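Local coordinates for LAIR1 ecotodomain from MGD21 antibody (Homo sapiens, PDB 7JZK), which serves as the LAIR1-derived, immunoglobulin-fold insert of an antibody and binds the V2 domain of a Plasmodium RIFIN, at residues A[46-51]-A[61-66]. Sequence-based numbering, arbitrary orientation.
Sequences SDTEDV and ARFRID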
loop_
_atom_site.group_PDB
_atom_site.type_symbol
_atom_site.label_atom_id
_atom_site.label_comp_id
_atom_site.label_asym_id
_atom_site.label_seq_id
_atom_site.Cartn_x
_atom_site.Cartn_y
_atom_site.Cartn_z
ATOM N N SER A 46 -1.173 -6.887 -2.564
ATOM C CA SER A 46 -2.623 -6.728 -2.557
ATOM C C SER A 46 -3.204 -7.734 -1.579
ATOM O O SER A 46 -2.837 -8.917 -1.602
ATOM C CB SER A 46 -3.208 -6.932 -3.947
ATOM O OG SER A 46 -2.941 -5.797 -4.763
ATOM N N ASP A 47 -4.114 -7.267 -0.735
ATOM C CA ASP A 47 -4.734 -8.077 0.300
ATOM C C ASP A 47 -6.165 -8.425 -0.093
ATOM O O ASP A 47 -6.822 -7.691 -0.833
ATOM C CB ASP A 47 -4.719 -7.337 1.640
ATOM C CG ASP A 47 -3.387 -7.482 2.374
ATOM O OD1 ASP A 47 -2.468 -8.079 1.795
ATOM O OD2 ASP A 47 -3.227 -6.950 3.499
ATOM N N THR A 48 -6.642 -9.559 0.413
ATOM C CA THR A 48 -8.030 -9.954 0.232
ATOM C C THR A 48 -8.483 -10.708 1.469
ATOM O O THR A 48 -7.736 -11.522 2.030
ATOM C CB THR A 48 -8.221 -10.821 -1.022
ATOM O OG1 THR A 48 -9.618 -11.015 -1.264
ATOM C CG2 THR A 48 -7.557 -12.167 -0.862
ATOM N N GLU A 49 -9.704 -10.423 1.900
ATOM C CA GLU A 49 -10.318 -11.212 2.952
ATOM C C GLU A 49 -11.433 -12.105 2.435
ATOM O O GLU A 49 -12.014 -12.851 3.218
ATOM C CB GLU A 49 -10.849 -10.320 4.077
ATOM C CG GLU A 49 -9.780 -9.591 4.854
ATOM C CD GLU A 49 -10.341 -8.969 6.122
ATOM O OE1 GLU A 49 -10.235 -7.734 6.311
ATOM O OE2 GLU A 49 -10.903 -9.731 6.937
ATOM N N ASP A 50 -11.744 -12.066 1.144
ATOM C CA ASP A 50 -12.698 -13.030 0.610
ATOM C C ASP A 50 -11.916 -14.321 0.381
ATOM O O ASP A 50 -11.408 -14.591 -0.710
ATOM C CB ASP A 50 -13.355 -12.518 -0.667
ATOM C CG ASP A 50 -14.283 -13.558 -1.324
ATOM O OD1 ASP A 50 -14.765 -14.500 -0.641
ATOM O OD2 ASP A 50 -14.505 -13.444 -2.550
ATOM N N VAL A 51 -11.829 -15.136 1.430
ATOM C CA VAL A 51 -11.164 -16.434 1.377
ATOM C C VAL A 51 -12.244 -17.503 1.383
ATOM O O VAL A 51 -13.115 -17.511 2.261
ATOM C CB VAL A 51 -10.195 -16.627 2.560
ATOM C CG1 VAL A 51 -8.962 -15.730 2.404
ATOM C CG2 VAL A 51 -10.890 -16.297 3.868
ATOM N N ALA A 61 -7.640 -18.167 -2.000
ATOM C CA ALA A 61 -7.990 -16.817 -2.399
ATOM C C ALA A 61 -7.431 -16.614 -3.793
ATOM O O ALA A 61 -6.358 -17.133 -4.121
ATOM C CB ALA A 61 -7.438 -15.765 -1.442
ATOM N N ARG A 62 -8.155 -15.856 -4.606
ATOM C CA ARG A 62 -7.814 -15.691 -6.006
ATOM C C ARG A 62 -7.562 -14.217 -6.302
ATOM O O ARG A 62 -8.353 -13.357 -5.898
ATOM C CB ARG A 62 -8.963 -16.223 -6.858
ATOM C CG ARG A 62 -9.226 -17.680 -6.564
ATOM C CD ARG A 62 -10.085 -18.358 -7.601
ATOM N NE ARG A 62 -9.293 -19.443 -8.152
ATOM C CZ ARG A 62 -9.784 -20.521 -8.737
ATOM N NH1 ARG A 62 -11.098 -20.681 -8.857
ATOM N NH2 ARG A 62 -8.947 -21.444 -9.196
ATOM N N PHE A 63 -6.474 -13.929 -7.020
ATOM C CA PHE A 63 -6.136 -12.574 -7.465
ATOM C C PHE A 63 -6.035 -12.644 -8.979
ATOM O O PHE A 63 -5.151 -13.328 -9.501
ATOM C CB PHE A 63 -4.813 -12.085 -6.864
ATOM C CG PHE A 63 -4.737 -12.195 -5.361
ATOM C CD1 PHE A 63 -4.423 -13.407 -4.750
ATOM C CD2 PHE A 63 -4.958 -11.088 -4.557
ATOM C CE1 PHE A 63 -4.355 -13.509 -3.386
ATOM C CE2 PHE A 63 -4.884 -11.197 -3.182
ATOM C CZ PHE A 63 -4.580 -12.413 -2.604
ATOM N N ARG A 64 -6.928 -11.962 -9.689
ATOM C CA ARG A 64 -7.021 -12.153 -11.129
ATOM C C ARG A 64 -6.693 -10.863 -11.875
ATOM O O ARG A 64 -7.266 -9.809 -11.588
ATOM C CB ARG A 64 -8.422 -12.621 -11.503
ATOM C CG ARG A 64 -8.734 -12.393 -12.973
ATOM C CD ARG A 64 -10.233 -12.545 -13.265
ATOM N NE ARG A 64 -10.466 -12.206 -14.662
ATOM C CZ ARG A 64 -10.565 -13.105 -15.636
ATOM N NH1 ARG A 64 -10.755 -12.701 -16.884
ATOM N NH2 ARG A 64 -10.488 -14.408 -15.364
ATOM N N ILE A 65 -5.799 -10.957 -12.856
ATOM C CA ILE A 65 -5.508 -9.865 -13.773
ATOM C C ILE A 65 -6.211 -10.167 -15.091
ATOM O O ILE A 65 -5.904 -11.174 -15.744
ATOM C CB ILE A 65 -3.992 -9.691 -13.985
ATOM C CG1 ILE A 65 -3.272 -9.361 -12.676
ATOM C CG2 ILE A 65 -3.727 -8.604 -15.029
ATOM C CD1 ILE A 65 -1.766 -9.328 -12.837
ATOM N N ASP A 66 -7.149 -9.296 -15.489
ATOM C CA ASP A 66 -7.921 -9.540 -16.703
ATOM C C ASP A 66 -7.055 -9.421 -17.945
ATOM O O ASP A 66 -7.165 -10.233 -18.868
ATOM C CB ASP A 66 -9.100 -8.576 -16.799
ATOM C CG ASP A 66 -10.098 -8.742 -15.659
ATOM O OD1 ASP A 66 -10.508 -9.893 -15.369
ATOM O OD2 ASP A 66 -10.496 -7.715 -15.061
#
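Phe63 and Ala61 meet the methyl of Thr48 between the two sheets of an immunoglobulin beta sandwich, where strand 45-48 is the outermost strand of one sheet within this chain and strand 58-65 belongs to the other. The short strand segments run 137° apart, 8.5 Å between axes, and no hydrogen bond joins them; each is held by its own sheet, Thr48 pairing with Phe35 and Phe63 with Phe24 through the backbone. The tight part centres on Thr48 CG2. With OG1 anti to the backbone N (chi1 -171°), this methyl sits between N and the carbonyl carbon and turns to the other sheet, 3.5 Å from Phe63 CZ and 3.6 Å from Ala61 CB. It approaches the ring obliquely, as does Ser46 O, two residues earlier, 3.4 Å from Phe63 CE2. Leu37 of the same chain and Phe79 of the RIFIN chain also pack on Phe63, and Ser46 OG hydrogen-bonds Ala78 N of the RIFIN chain, so the Ser46-Phe63 end of the contact forms part of the RIFIN-binding surface. Towards the turn the packing thins. Asp50, centre of an inverse gamma turn, is exposed, and Asp50 O stands 4.2 Å from Ala61 CB. Beyond the turn, Val51 adds a looser apolar touch, CG1 to Ala61 CB at 4.1 Å, while Asp50 N makes a weak bond to Thr48 OG1, 3.4 Å long.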